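Local structure of Exo-beta-1,4-mannosidase (Rhizomucor miehei, 4LYP) at residues K370-I375 with V430-D435; G298-A303 with T361-E366; S385-W390 with K434-N439; M340-W345 with S425-V430. The protein probably removes terminal beta-linked mannose from mannosides, as an extracellular fungal glycoside hydrolase of family 5 that also has transglycosylation activity. One frame throughout, in Å; residues are numbered along the deposited sequence.

Interaction 1 of 4, residues K370-I375 with V430-D435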
loop_
_atom_site.group_PDB
_atom_site.type_symbol
_atom_site.label_atom_id
_atom_site.label_comp_id
_atom_site.label_asym_id
_atom_site.label_seq_id
_atom_site.Cartn_x
_atom_site.Cartn_y
_atom_site.Cartn_z
ATOM N N LYS A 370 -19.952 0.858 5.332
ATOM C CA LYS A 370 -20.558 -0.329 4.786
ATOM C C LYS A 370 -19.524 -1.370 4.433
ATOM O O LYS A 370 -19.727 -2.588 4.640
ATOM C CB LYS A 370 -21.441 0.019 3.597
ATOM C CG LYS A 370 -22.686 0.742 4.064
ATOM C CD LYS A 370 -23.579 1.183 2.928
ATOM C CE LYS A 370 -24.924 1.715 3.408
ATOM N NZ LYS A 370 -25.800 2.186 2.243
ATOM N N ALA A 371 -18.394 -0.973 3.839
ATOM C CA ALA A 371 -17.335 -1.931 3.496
ATOM C C ALA A 371 -16.867 -2.558 4.812
ATOM O O ALA A 371 -16.688 -3.814 4.873
ATOM C CB ALA A 371 -16.179 -1.214 2.781
ATOM N N PHE A 372 -16.580 -1.745 5.822
ATOM C CA PHE A 372 -16.108 -2.251 7.099
ATOM C C PHE A 372 -17.089 -3.215 7.711
ATOM O O PHE A 372 -16.693 -4.253 8.228
ATOM C CB PHE A 372 -15.920 -1.058 8.047
ATOM C CG PHE A 372 -14.641 -0.227 7.758
ATOM C CD1 PHE A 372 -13.508 -0.748 7.115
ATOM C CD2 PHE A 372 -14.608 1.108 8.209
ATOM C CE1 PHE A 372 -12.396 0.030 6.948
ATOM C CE2 PHE A 372 -13.454 1.859 8.055
ATOM C CZ PHE A 372 -12.355 1.342 7.396
ATOM N N ASN A 373 -18.400 -2.892 7.733
ATOM C CA ASN A 373 -19.324 -3.792 8.343
ATOM C C ASN A 373 -19.392 -5.144 7.606
ATOM O O ASN A 373 -19.508 -6.207 8.240
ATOM C CB ASN A 373 -20.709 -3.187 8.377
ATOM C CG ASN A 373 -20.835 -2.080 9.423
ATOM O OD1 ASN A 373 -20.002 -2.014 10.367
ATOM N ND2 ASN A 373 -21.838 -1.278 9.286
ATOM N N GLN A 374 -19.229 -5.132 6.289
ATOM C CA GLN A 374 -19.189 -6.372 5.538
ATOM C C GLN A 374 -17.925 -7.154 5.894
ATOM O O GLN A 374 -17.965 -8.399 6.013
ATOM C CB GLN A 374 -19.304 -6.080 4.033
ATOM C CG GLN A 374 -19.425 -7.367 3.250
ATOM C CD GLN A 374 -19.596 -7.085 1.768
ATOM O OE1 GLN A 374 -19.625 -5.919 1.343
ATOM N NE2 GLN A 374 -19.699 -8.124 0.935
ATOM N N ILE A 375 -16.774 -6.467 5.963
ATOM C CA ILE A 375 -15.553 -7.136 6.311
ATOM C C ILE A 375 -15.640 -7.775 7.706
ATOM O O ILE A 375 -15.192 -8.911 7.914
ATOM C CB ILE A 375 -14.341 -6.208 6.209
ATOM C CG1 ILE A 375 -14.085 -5.837 4.745
ATOM C CG2 ILE A 375 -13.092 -6.887 6.804
ATOM C CD1 ILE A 375 -13.166 -4.639 4.583
ATOM N N VAL A 430 -12.442 9.334 10.695
ATOM C CA VAL A 430 -11.606 8.735 11.710
ATOM C C VAL A 430 -12.435 7.902 12.712
ATOM O O VAL A 430 -12.030 6.795 13.048
ATOM C CB VAL A 430 -10.765 9.795 12.399
ATOM C CG1 VAL A 430 -10.033 9.233 13.651
ATOM C CG2 VAL A 430 -9.760 10.384 11.407
ATOM N N GLN A 431 -13.586 8.413 13.147
ATOM C CA GLN A 431 -14.367 7.693 14.169
ATOM C C GLN A 431 -14.884 6.367 13.553
ATOM O O GLN A 431 -14.974 5.343 14.249
ATOM C CB GLN A 431 -15.518 8.528 14.685
ATOM C CG GLN A 431 -16.334 7.820 15.775
ATOM C CD GLN A 431 -15.557 7.635 17.044
ATOM O OE1 GLN A 431 -15.014 8.617 17.542
ATOM N NE2 GLN A 431 -15.471 6.384 17.593
ATOM N N ILE A 432 -15.250 6.384 12.267
ATOM C CA ILE A 432 -15.708 5.195 11.616
ATOM C C ILE A 432 -14.608 4.135 11.510
ATOM O O ILE A 432 -14.815 2.920 11.714
ATOM C CB ILE A 432 -16.261 5.576 10.243
ATOM C CG1 ILE A 432 -17.602 6.381 10.485
ATOM C CG2 ILE A 432 -16.513 4.350 9.355
ATOM C CD1 ILE A 432 -18.020 7.113 9.258
ATOM N N ILE A 433 -13.386 4.568 11.204
ATOM C CA ILE A 433 -12.217 3.697 11.198
ATOM C C ILE A 433 -11.959 3.137 12.581
ATOM O O ILE A 433 -11.714 1.919 12.763
ATOM C CB ILE A 433 -11.007 4.446 10.639
ATOM C CG1 ILE A 433 -11.228 4.814 9.175
ATOM C CG2 ILE A 433 -9.740 3.616 10.839
ATOM C CD1 ILE A 433 -10.331 5.935 8.704
ATOM N N LYS A 434 -12.023 3.982 13.613
ATOM C CA LYS A 434 -11.782 3.548 14.995
ATOM C C LYS A 434 -12.808 2.491 15.392
ATOM O O LYS A 434 -12.410 1.456 15.991
ATOM C CB LYS A 434 -11.811 4.779 15.901
ATOM C CG LYS A 434 -11.552 4.438 17.367
ATOM C CD LYS A 434 -11.640 5.689 18.244
ATOM C CE LYS A 434 -11.372 5.333 19.751
ATOM N NZ LYS A 434 -11.415 6.620 20.491
ATOM N N ASP A 435 -14.062 2.711 15.062
ATOM C CA ASP A 435 -15.074 1.758 15.432
ATOM C C ASP A 435 -14.932 0.443 14.701
ATOM O O ASP A 435 -15.081 -0.636 15.278
ATOM C CB ASP A 435 -16.455 2.406 15.207
ATOM C CG ASP A 435 -16.770 3.578 16.338
ATOM O OD1 ASP A 435 -15.989 3.711 17.323
ATOM O OD2 ASP A 435 -17.713 4.298 16.165
#

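Interaction 2 of 4, residues G298-A303 with T361-E366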
loop_
_atom_site.group_PDB
_atom_site.type_symbol
_atom_site.label_atom_id
_atom_site.label_comp_id
_atom_site.label_asym_id
_atom_site.label_seq_id
_atom_site.Cartn_x
_atom_site.Cartn_y
_atom_site.Cartn_z
ATOM N N GLY A 298 -14.242 4.050 -12.987
ATOM C CA GLY A 298 -15.441 4.526 -13.712
ATOM C C GLY A 298 -16.764 4.068 -13.142
ATOM O O GLY A 298 -17.791 4.291 -13.744
ATOM N N ILE A 299 -16.727 3.470 -11.939
ATOM C CA ILE A 299 -17.957 2.992 -11.302
ATOM C C ILE A 299 -18.666 4.112 -10.506
ATOM O O ILE A 299 -19.868 4.057 -10.324
ATOM C CB ILE A 299 -17.571 1.819 -10.335
ATOM C CG1 ILE A 299 -16.949 0.701 -11.187
ATOM C CG2 ILE A 299 -18.748 1.340 -9.474
ATOM C CD1 ILE A 299 -17.907 0.013 -12.151
ATOM N N TYR A 300 -17.887 5.090 -10.045
ATOM C CA TYR A 300 -18.404 6.128 -9.148
ATOM C C TYR A 300 -17.904 7.462 -9.587
ATOM O O TYR A 300 -16.700 7.633 -9.819
ATOM C CB TYR A 300 -17.871 5.830 -7.723
ATOM C CG TYR A 300 -18.251 6.881 -6.707
ATOM C CD1 TYR A 300 -19.564 7.045 -6.260
ATOM C CD2 TYR A 300 -17.258 7.741 -6.182
ATOM C CE1 TYR A 300 -19.860 8.006 -5.321
ATOM C CE2 TYR A 300 -17.580 8.701 -5.216
ATOM C CZ TYR A 300 -18.847 8.818 -4.799
ATOM O OH TYR A 300 -19.191 9.809 -3.892
ATOM N N ASP A 301 -18.807 8.420 -9.712
ATOM C CA ASP A 301 -18.458 9.793 -10.018
ATOM C C ASP A 301 -18.741 10.575 -8.727
ATOM O O ASP A 301 -19.898 10.724 -8.310
ATOM C CB ASP A 301 -19.390 10.261 -11.116
ATOM C CG ASP A 301 -19.217 11.758 -11.417
ATOM O OD1 ASP A 301 -18.335 12.401 -10.812
ATOM O OD2 ASP A 301 -19.782 12.208 -12.434
ATOM N N PRO A 302 -17.704 11.093 -8.050
ATOM C CA PRO A 302 -17.950 11.802 -6.789
ATOM C C PRO A 302 -18.662 13.111 -6.983
ATOM O O PRO A 302 -19.081 13.725 -5.972
ATOM C CB PRO A 302 -16.527 12.018 -6.243
ATOM C CG PRO A 302 -15.652 12.094 -7.450
ATOM C CD PRO A 302 -16.276 11.043 -8.439
ATOM N N ALA A 303 -18.841 13.611 -8.210
ATOM C CA ALA A 303 -19.580 14.804 -8.461
ATOM C C ALA A 303 -21.076 14.539 -8.650
ATOM O O ALA A 303 -21.860 15.469 -8.769
ATOM C CB ALA A 303 -18.981 15.543 -9.660
ATOM N N THR A 361 -17.163 14.617 3.913
ATOM C CA THR A 361 -16.909 13.286 3.417
ATOM C C THR A 361 -18.109 12.394 3.689
ATOM O O THR A 361 -17.968 11.236 4.066
ATOM C CB THR A 361 -15.618 12.708 4.014
ATOM O OG1 THR A 361 -15.703 12.691 5.450
ATOM C CG2 THR A 361 -14.389 13.492 3.616
ATOM N N SER A 362 -19.340 12.899 3.467
ATOM C CA SER A 362 -20.478 12.029 3.802
ATOM C C SER A 362 -20.584 10.786 2.927
ATOM O O SER A 362 -20.899 9.731 3.436
ATOM C CB SER A 362 -21.768 12.807 3.795
ATOM O OG SER A 362 -22.116 13.296 2.493
ATOM N N HIS A 363 -20.282 10.890 1.619
ATOM C CA HIS A 363 -20.329 9.669 0.809
ATOM C C HIS A 363 -19.261 8.701 1.227
ATOM O O HIS A 363 -19.509 7.512 1.420
ATOM C CB HIS A 363 -20.170 10.005 -0.674
ATOM C CG HIS A 363 -21.401 10.514 -1.323
ATOM N ND1 HIS A 363 -21.573 10.565 -2.687
ATOM C CD2 HIS A 363 -22.602 10.967 -0.775
ATOM C CE1 HIS A 363 -22.780 11.019 -2.962
ATOM N NE2 HIS A 363 -23.400 11.315 -1.836
ATOM N N LYS A 364 -18.004 9.219 1.334
ATOM C CA LYS A 364 -16.880 8.393 1.756
ATOM C C LYS A 364 -17.144 7.686 3.073
ATOM O O LYS A 364 -16.808 6.515 3.271
ATOM C CB LYS A 364 -15.657 9.297 1.879
ATOM C CG LYS A 364 -14.386 8.624 2.383
ATOM C CD LYS A 364 -13.320 9.704 2.620
ATOM C CE LYS A 364 -11.931 9.131 2.743
ATOM N NZ LYS A 364 -10.909 10.245 2.842
ATOM N N ASP A 365 -17.708 8.417 4.055
ATOM C CA ASP A 365 -17.928 7.824 5.397
ATOM C C ASP A 365 -18.895 6.692 5.277
ATOM O O ASP A 365 -18.668 5.641 5.925
ATOM C CB ASP A 365 -18.473 8.889 6.316
ATOM C CG ASP A 365 -17.419 9.920 6.732
ATOM O OD1 ASP A 365 -16.297 9.861 6.271
ATOM O OD2 ASP A 365 -17.818 10.755 7.552
ATOM N N GLU A 366 -19.979 6.816 4.520
ATOM C CA GLU A 366 -20.925 5.744 4.382
ATOM C C GLU A 366 -20.289 4.542 3.615
ATOM O O GLU A 366 -20.468 3.390 3.995
ATOM C CB GLU A 366 -22.164 6.211 3.627
ATOM C CG GLU A 366 -23.110 5.102 3.296
ATOM C CD GLU A 366 -24.352 5.548 2.519
ATOM O OE1 GLU A 366 -24.864 6.670 2.825
ATOM O OE2 GLU A 366 -24.850 4.759 1.691
#

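Interaction 3 of 4, residues S385-W390 with K434-N439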
loop_
_atom_site.group_PDB
_atom_site.type_symbol
_atom_site.label_atom_id
_atom_site.label_comp_id
_atom_site.label_asym_id
_atom_site.label_seq_id
_atom_site.Cartn_x
_atom_site.Cartn_y
_atom_site.Cartn_z
ATOM N N SER A 385 -9.559 -11.246 6.080
ATOM C CA SER A 385 -8.652 -11.003 7.185
ATOM C C SER A 385 -8.527 -9.543 7.619
ATOM O O SER A 385 -7.950 -9.302 8.641
ATOM C CB SER A 385 -7.270 -11.585 6.935
ATOM O OG SER A 385 -7.263 -12.993 7.067
ATOM N N GLY A 386 -9.090 -8.616 6.867
ATOM C CA GLY A 386 -9.096 -7.185 7.225
ATOM C C GLY A 386 -8.762 -6.357 5.998
ATOM O O GLY A 386 -9.009 -6.735 4.859
ATOM N N SER A 387 -8.279 -5.123 6.269
ATOM C CA SER A 387 -8.181 -4.124 5.222
ATOM C C SER A 387 -7.174 -3.041 5.615
ATOM O O SER A 387 -6.839 -2.861 6.814
ATOM C CB SER A 387 -9.555 -3.468 4.950
ATOM O OG SER A 387 -10.070 -2.870 6.137
ATOM N N ASN A 388 -6.752 -2.282 4.599
ATOM C CA ASN A 388 -5.903 -1.101 4.813
ATOM C C ASN A 388 -6.521 0.008 3.988
ATOM O O ASN A 388 -6.413 0.017 2.737
ATOM C CB ASN A 388 -4.445 -1.290 4.376
ATOM C CG ASN A 388 -3.774 -2.451 5.025
ATOM O OD1 ASN A 388 -4.083 -3.608 4.745
ATOM N ND2 ASN A 388 -2.801 -2.160 5.916
ATOM N N PHE A 389 -7.226 0.982 4.606
ATOM C CA PHE A 389 -7.760 2.098 3.828
ATOM C C PHE A 389 -6.599 2.899 3.224
ATOM O O PHE A 389 -5.486 2.954 3.767
ATOM C CB PHE A 389 -8.678 2.984 4.680
ATOM C CG PHE A 389 -7.978 3.712 5.786
ATOM C CD1 PHE A 389 -7.465 4.999 5.569
ATOM C CD2 PHE A 389 -7.827 3.186 7.052
ATOM C CE1 PHE A 389 -6.759 5.701 6.557
ATOM C CE2 PHE A 389 -7.156 3.853 8.055
ATOM C CZ PHE A 389 -6.656 5.119 7.817
ATOM N N TRP A 390 -6.895 3.475 2.041
ATOM C CA TRP A 390 -5.906 4.306 1.321
ATOM C C TRP A 390 -6.442 5.736 1.326
ATOM O O TRP A 390 -7.429 6.005 0.678
ATOM C CB TRP A 390 -5.752 3.806 -0.096
ATOM C CG TRP A 390 -4.780 4.677 -0.849
ATOM C CD1 TRP A 390 -4.979 5.982 -1.333
ATOM C CD2 TRP A 390 -3.395 4.368 -1.097
ATOM N NE1 TRP A 390 -3.816 6.467 -1.856
ATOM C CE2 TRP A 390 -2.801 5.528 -1.711
ATOM C CE3 TRP A 390 -2.576 3.231 -0.858
ATOM C CZ2 TRP A 390 -1.454 5.554 -2.133
ATOM C CZ3 TRP A 390 -1.233 3.277 -1.245
ATOM C CH2 TRP A 390 -0.686 4.432 -1.884
ATOM N N LYS A 434 -12.023 3.982 13.613
ATOM C CA LYS A 434 -11.782 3.548 14.995
ATOM C C LYS A 434 -12.808 2.491 15.392
ATOM O O LYS A 434 -12.410 1.456 15.991
ATOM C CB LYS A 434 -11.811 4.779 15.901
ATOM C CG LYS A 434 -11.552 4.438 17.367
ATOM C CD LYS A 434 -11.640 5.689 18.244
ATOM C CE LYS A 434 -11.372 5.333 19.751
ATOM N NZ LYS A 434 -11.415 6.620 20.491
ATOM N N ASP A 435 -14.062 2.711 15.062
ATOM C CA ASP A 435 -15.074 1.758 15.432
ATOM C C ASP A 435 -14.932 0.443 14.701
ATOM O O ASP A 435 -15.081 -0.636 15.278
ATOM C CB ASP A 435 -16.455 2.406 15.207
ATOM C CG ASP A 435 -16.770 3.578 16.338
ATOM O OD1 ASP A 435 -15.989 3.711 17.323
ATOM O OD2 ASP A 435 -17.713 4.298 16.165
ATOM N N TYR A 436 -14.538 0.488 13.411
ATOM C CA TYR A 436 -14.235 -0.704 12.675
ATOM C C TYR A 436 -13.107 -1.527 13.290
ATOM O O TYR A 436 -13.191 -2.733 13.472
ATOM C CB TYR A 436 -13.867 -0.363 11.212
ATOM C CG TYR A 436 -13.135 -1.500 10.484
ATOM C CD1 TYR A 436 -13.783 -2.677 10.152
ATOM C CD2 TYR A 436 -11.843 -1.298 10.054
ATOM C CE1 TYR A 436 -13.153 -3.614 9.385
ATOM C CE2 TYR A 436 -11.196 -2.244 9.310
ATOM C CZ TYR A 436 -11.891 -3.394 8.922
ATOM O OH TYR A 436 -11.272 -4.354 8.114
ATOM N N ASN A 437 -12.023 -0.819 13.637
ATOM C CA ASN A 437 -10.890 -1.512 14.220
ATOM C C ASN A 437 -11.298 -2.162 15.535
ATOM O O ASN A 437 -10.866 -3.295 15.819
ATOM C CB ASN A 437 -9.713 -0.558 14.358
ATOM C CG ASN A 437 -9.107 -0.179 13.022
ATOM O OD1 ASN A 437 -9.139 -0.934 12.068
ATOM N ND2 ASN A 437 -8.501 1.017 12.969
ATOM N N ALA A 438 -12.102 -1.455 16.350
ATOM C CA ALA A 438 -12.620 -2.077 17.596
ATOM C C ALA A 438 -13.461 -3.315 17.254
ATOM O O ALA A 438 -13.308 -4.361 17.941
ATOM C CB ALA A 438 -13.389 -1.046 18.376
ATOM N N ASN A 439 -14.311 -3.238 16.243
ATOM C CA ASN A 439 -15.134 -4.360 15.885
ATOM C C ASN A 439 -14.300 -5.552 15.382
ATOM O O ASN A 439 -14.576 -6.716 15.721
ATOM C CB ASN A 439 -16.135 -3.960 14.806
ATOM C CG ASN A 439 -17.205 -3.031 15.287
ATOM O OD1 ASN A 439 -17.462 -2.918 16.515
ATOM N ND2 ASN A 439 -17.804 -2.281 14.329
#

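Interaction 4 of 4, residues M340-W345 with S425-V430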
loop_
_atom_site.group_PDB
_atom_site.type_symbol
_atom_site.label_atom_id
_atom_site.label_comp_id
_atom_site.label_asym_id
_atom_site.label_seq_id
_atom_site.Cartn_x
_atom_site.Cartn_y
_atom_site.Cartn_z
ATOM N N MET A 340 -12.247 6.649 -1.272
ATOM C CA MET A 340 -13.276 7.454 -1.950
ATOM C C MET A 340 -12.950 8.928 -1.693
ATOM O O MET A 340 -12.414 9.285 -0.646
ATOM C CB MET A 340 -14.668 7.055 -1.461
ATOM C CG MET A 340 -15.777 7.853 -2.069
ATOM S SD MET A 340 -17.436 7.189 -1.750
ATOM C CE MET A 340 -17.481 5.824 -2.935
ATOM N N ALA A 341 -13.336 9.728 -2.695
ATOM C CA ALA A 341 -13.152 11.177 -2.683
ATOM C C ALA A 341 -14.096 11.838 -1.673
ATOM O O ALA A 341 -15.055 11.248 -1.156
ATOM C CB ALA A 341 -13.460 11.711 -4.073
ATOM N N ARG A 342 -13.812 13.121 -1.442
ATOM C CA ARG A 342 -14.703 13.995 -0.639
ATOM C C ARG A 342 -15.924 14.316 -1.463
ATOM O O ARG A 342 -16.074 13.915 -2.618
ATOM C CB ARG A 342 -13.943 15.224 -0.194
ATOM C CG ARG A 342 -12.538 14.924 0.409
ATOM C CD ARG A 342 -11.857 16.114 1.045
ATOM N NE ARG A 342 -12.296 16.391 2.428
ATOM C CZ ARG A 342 -11.771 15.795 3.483
ATOM N NH1 ARG A 342 -12.177 16.217 4.713
ATOM N NH2 ARG A 342 -10.888 14.794 3.394
ATOM N N ASP A 343 -16.864 15.058 -0.822
ATOM C CA ASP A 343 -18.196 15.301 -1.411
ATOM C C ASP A 343 -18.236 16.351 -2.535
ATOM O O ASP A 343 -18.889 17.405 -2.432
ATOM C CB ASP A 343 -19.178 15.747 -0.314
ATOM C CG ASP A 343 -19.640 14.649 0.635
ATOM O OD1 ASP A 343 -19.540 13.415 0.294
ATOM O OD2 ASP A 343 -20.216 15.000 1.683
ATOM N N ALA A 344 -17.542 16.064 -3.650
ATOM C CA ALA A 344 -17.462 16.940 -4.811
ATOM C C ALA A 344 -18.840 17.337 -5.300
ATOM O O ALA A 344 -19.044 18.469 -5.800
ATOM C CB ALA A 344 -16.687 16.269 -5.945
ATOM N N TRP A 345 -19.818 16.434 -5.165
ATOM C CA TRP A 345 -21.175 16.634 -5.612
ATOM C C TRP A 345 -21.878 17.798 -4.954
ATOM O O TRP A 345 -22.909 18.251 -5.465
ATOM C CB TRP A 345 -21.976 15.312 -5.443
ATOM C CG TRP A 345 -21.992 14.861 -3.982
ATOM C CD1 TRP A 345 -21.110 13.998 -3.372
ATOM C CD2 TRP A 345 -22.905 15.292 -2.955
ATOM N NE1 TRP A 345 -21.401 13.849 -2.051
ATOM C CE2 TRP A 345 -22.492 14.638 -1.740
ATOM C CE3 TRP A 345 -24.050 16.153 -2.921
ATOM C CZ2 TRP A 345 -23.139 14.800 -0.488
ATOM C CZ3 TRP A 345 -24.717 16.296 -1.680
ATOM C CH2 TRP A 345 -24.267 15.646 -0.489
ATOM N N SER A 425 -6.366 13.820 10.148
ATOM C CA SER A 425 -6.469 13.473 11.558
ATOM C C SER A 425 -7.779 13.810 12.223
ATOM O O SER A 425 -8.159 13.111 13.175
ATOM C CB SER A 425 -5.340 14.199 12.297
ATOM O OG SER A 425 -5.429 15.580 12.071
ATOM N N ASN A 426 -8.451 14.838 11.741
ATOM C CA ASN A 426 -9.750 15.218 12.333
ATOM C C ASN A 426 -10.928 15.088 11.365
ATOM O O ASN A 426 -11.973 15.634 11.614
ATOM C CB ASN A 426 -9.645 16.665 12.873
ATOM C CG ASN A 426 -9.348 17.660 11.743
ATOM O OD1 ASN A 426 -8.997 17.292 10.648
ATOM N ND2 ASN A 426 -9.462 18.937 12.021
ATOM N N ASP A 427 -10.785 14.257 10.331
ATOM C CA ASP A 427 -11.915 13.980 9.461
ATOM C C ASP A 427 -12.972 13.191 10.220
ATOM O O ASP A 427 -12.673 12.427 11.164
ATOM C CB ASP A 427 -11.464 13.221 8.213
ATOM C CG ASP A 427 -10.914 14.132 7.137
ATOM O OD1 ASP A 427 -10.975 15.395 7.241
ATOM O OD2 ASP A 427 -10.416 13.573 6.104
ATOM N N THR A 428 -14.207 13.308 9.777
ATOM C CA THR A 428 -15.328 12.514 10.344
ATOM C C THR A 428 -15.117 11.013 10.121
ATOM O O THR A 428 -15.601 10.170 10.860
ATOM C CB THR A 428 -16.673 12.954 9.797
ATOM O OG1 THR A 428 -16.589 12.917 8.374
ATOM C CG2 THR A 428 -17.011 14.377 10.203
ATOM N N THR A 429 -14.286 10.655 9.112
ATOM C CA THR A 429 -14.028 9.248 8.831
ATOM C C THR A 429 -13.224 8.579 9.900
ATOM O O THR A 429 -13.316 7.329 10.048
ATOM C CB THR A 429 -13.244 9.152 7.511
ATOM O OG1 THR A 429 -13.657 10.203 6.615
ATOM C CG2 THR A 429 -13.433 7.779 6.854
ATOM N N VAL A 430 -12.442 9.334 10.695
ATOM C CA VAL A 430 -11.606 8.735 11.710
ATOM C C VAL A 430 -12.435 7.902 12.712
ATOM O O VAL A 430 -12.030 6.795 13.048
ATOM C CB VAL A 430 -10.765 9.795 12.399
ATOM C CG1 VAL A 430 -10.033 9.233 13.651
ATOM C CG2 VAL A 430 -9.760 10.384 11.407
#

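Interaction 1 of 4, residues K370-I375 with V430-D435
Helices 362-380 and 429-448 come together where Phe372 faces Ile433, and there the two backbones are 8.2 Å apart from CA to CA. That spacing lets one large side chain span the gap, and Phe372 does so, its CB directed at the other helix. With CG anti to the carbonyl carbon (chi1 -76°), the ring leans across and presents its CD2-CE2 side to two consecutive isoleucines. CE2 comes obliquely to the backbone, 3.8 Å from Ile433 CA, and lies 3.9 Å from CG1 of the same residue. CD2 meets the branch methyl of Ile432 at the ring edge, near its plane, with CG2 3.9 Å away. A flat ring fits beside the beta-branched isoleucines, whose branches stand close to the helix backbone. Phe372 also stacks with Tyr436, one turn further along the second helix, while Ile432 reaches back to Asp365 and Gln369 of the first. On the exposed flank, Gln431 NE2 donates to Asp435 OD1 (2.7 Å) within its own helix. The contact is wholly apolar and mostly buried, and it joins the last two of the main outer helices of the (beta/alpha)8 TIM barrel.

Interaction 2 of 4, residues G298-A303 with T361-E366
The ring of Tyr300 and the imidazole of His363 meet edge to edge, each presenting a polar atom close to the plane of the other. One face of the tyrosine ring carries Pro302 N, 3.7 Å above the plane and displaced toward the rim, so the chain folds back over its own tyrosine. His363 in turn stacks with Trp345. At the meeting edges Tyr300 OH and His363 ND1 form a hydrogen bond of 2.8 Å, and the same hydroxyl lies 3.4 Å from His363 CB. Tyr300 is extended, CG anti to the backbone N (chi1 176°), which carries the hydroxyl from the loop after strand 288-292 to the first turn of helix 362-380. Tyrosine suits the place because its length spans the gap and its tip is polar, while the body of the ring packs on Ala311 of helix 308-329. The loop has its own brace: Asp301 OD1 accepts from Ala303 N (2.9 Å) in an Asx turn, closing the chain round Pro302. At the helix start His363 N donates to Asp343 OD1, which ties the backbone of the histidine as well as its ring. Both partners in the cross-contact are buried, and a phenol and an imidazole nitrogen can each donate or accept; the bond therefore satisfies two buried polar atoms whichever of them supplies the proton.

Interaction 3 of 4, residues S385-W390 with K434-N439
Tyr436 and Ser387 are brought together by two quite different first torsions. In the tyrosine CG is anti to the backbone N (chi1 163°), sending the ring from helix 429-448 down toward the strand; in the serine OG sits between the backbone N and the carbonyl carbon (chi1 58°), lifted toward the helix. Their hydroxyls form a hydrogen bond of 2.7 Å between Ser387 OG and Tyr436 OH. The serine oxygen approaches the ring obliquely, 3.4 Å from both CE2 and CZ of Tyr436. The backbone of Gly386 passes the hydroxyl end of the phenol, its CA 3.7 Å from Tyr436 OH. Gly386 has a positive phi of 136°, which a residue with a side chain would tolerate poorly. Strand 386-394 closes the TIM barrel: it runs parallel to strand 53-61, and Gly386 and Asn388 make backbone hydrogen bonds with Met335 on its other flank. The bond to Tyr436 thus fastens the outer helix that follows this strand in the chain to the barrel wall. Serine is small enough to fit between strand and helix, where Ile375 also packs on it, and its hydroxyl gives the buried phenol a partner. The ring of Tyr436 stacks in turn with Phe372 of helix 362-380, so the phenol is held by its hydroxyl on the strand and by an aromatic neighbour from the adjoining helix.

Interaction 4 of 4, residues M340-W345 with S425-V430
Asp427 OD2 is gripped by two donors, NH2 of Arg342 at 3.0 Å and the backbone N of Tyr424. The other carboxylate oxygen, OD1, takes Arg342 NH1 at 2.9 Å along a fairly straight bond (166°), so the pair is a bidentate, end-on salt bridge with one nitrogen to each oxygen. It links the loop after strand 333-338 to the turn between the short strand 423-424 and helix 429-448, at the C-terminal side of the TIM barrel, where loops of this fold build the substrate site. The aspartate lies close to the guanidinium plane, at its edge, but the match is not flat: the two planes are turned 48° apart. In consequence NH1 meets OD1 from above the carboxylate plane, while NH2 comes to OD2 on its syn side, tilted out of that plane. Arginine suits the place because its long arm starts well to the side of Asp427 and can still deliver two N-H groups; the bend at chi3 (82°) turns the guanidinium toward the aspartate. Arg342 NE is used as well, donating to Thr359 O, and this further bond should restrict rotation of the group. The opposite charges, partly buried, probably stabilise each other's ionised forms. The backbone O of Asp427 accepts from Val430 N at 3.1 Å, just ahead of the body of helix 429-448. On the arginine side the chain turns sharply at Asp343, an inverse gamma turn closed by Ala344 N donating to Arg342 O at 2.8 Å.

Interactions 1 and 3 form one core, with centres about 6 Å apart: Ile375 CG2 lies 3.4 Å from Tyr436 OH, and Ile433 CG2 3.8 Å from Phe389 CE2. Interactions 2 and 4, about 9 Å apart centre to centre, are tied by polar links, probably hydrogen bonds: Asp365 OD2 to Thr428 OG1 at 2.6 Å and Ser362 OG to Asp343 OD2 at 2.7 Å. Ile432 CD1, 3.5 Å from Asp365 CB, joins interaction 1 to interaction 2. Helix 429-448 serves interactions 1, 3 and 4. Ser385 of interaction 3 touches one bound guanidine, in a pocket distinct from that lined by Glu238 and Glu416; the Tyr300 side chain in interaction 2 is about 14 Å from a bound guanidine.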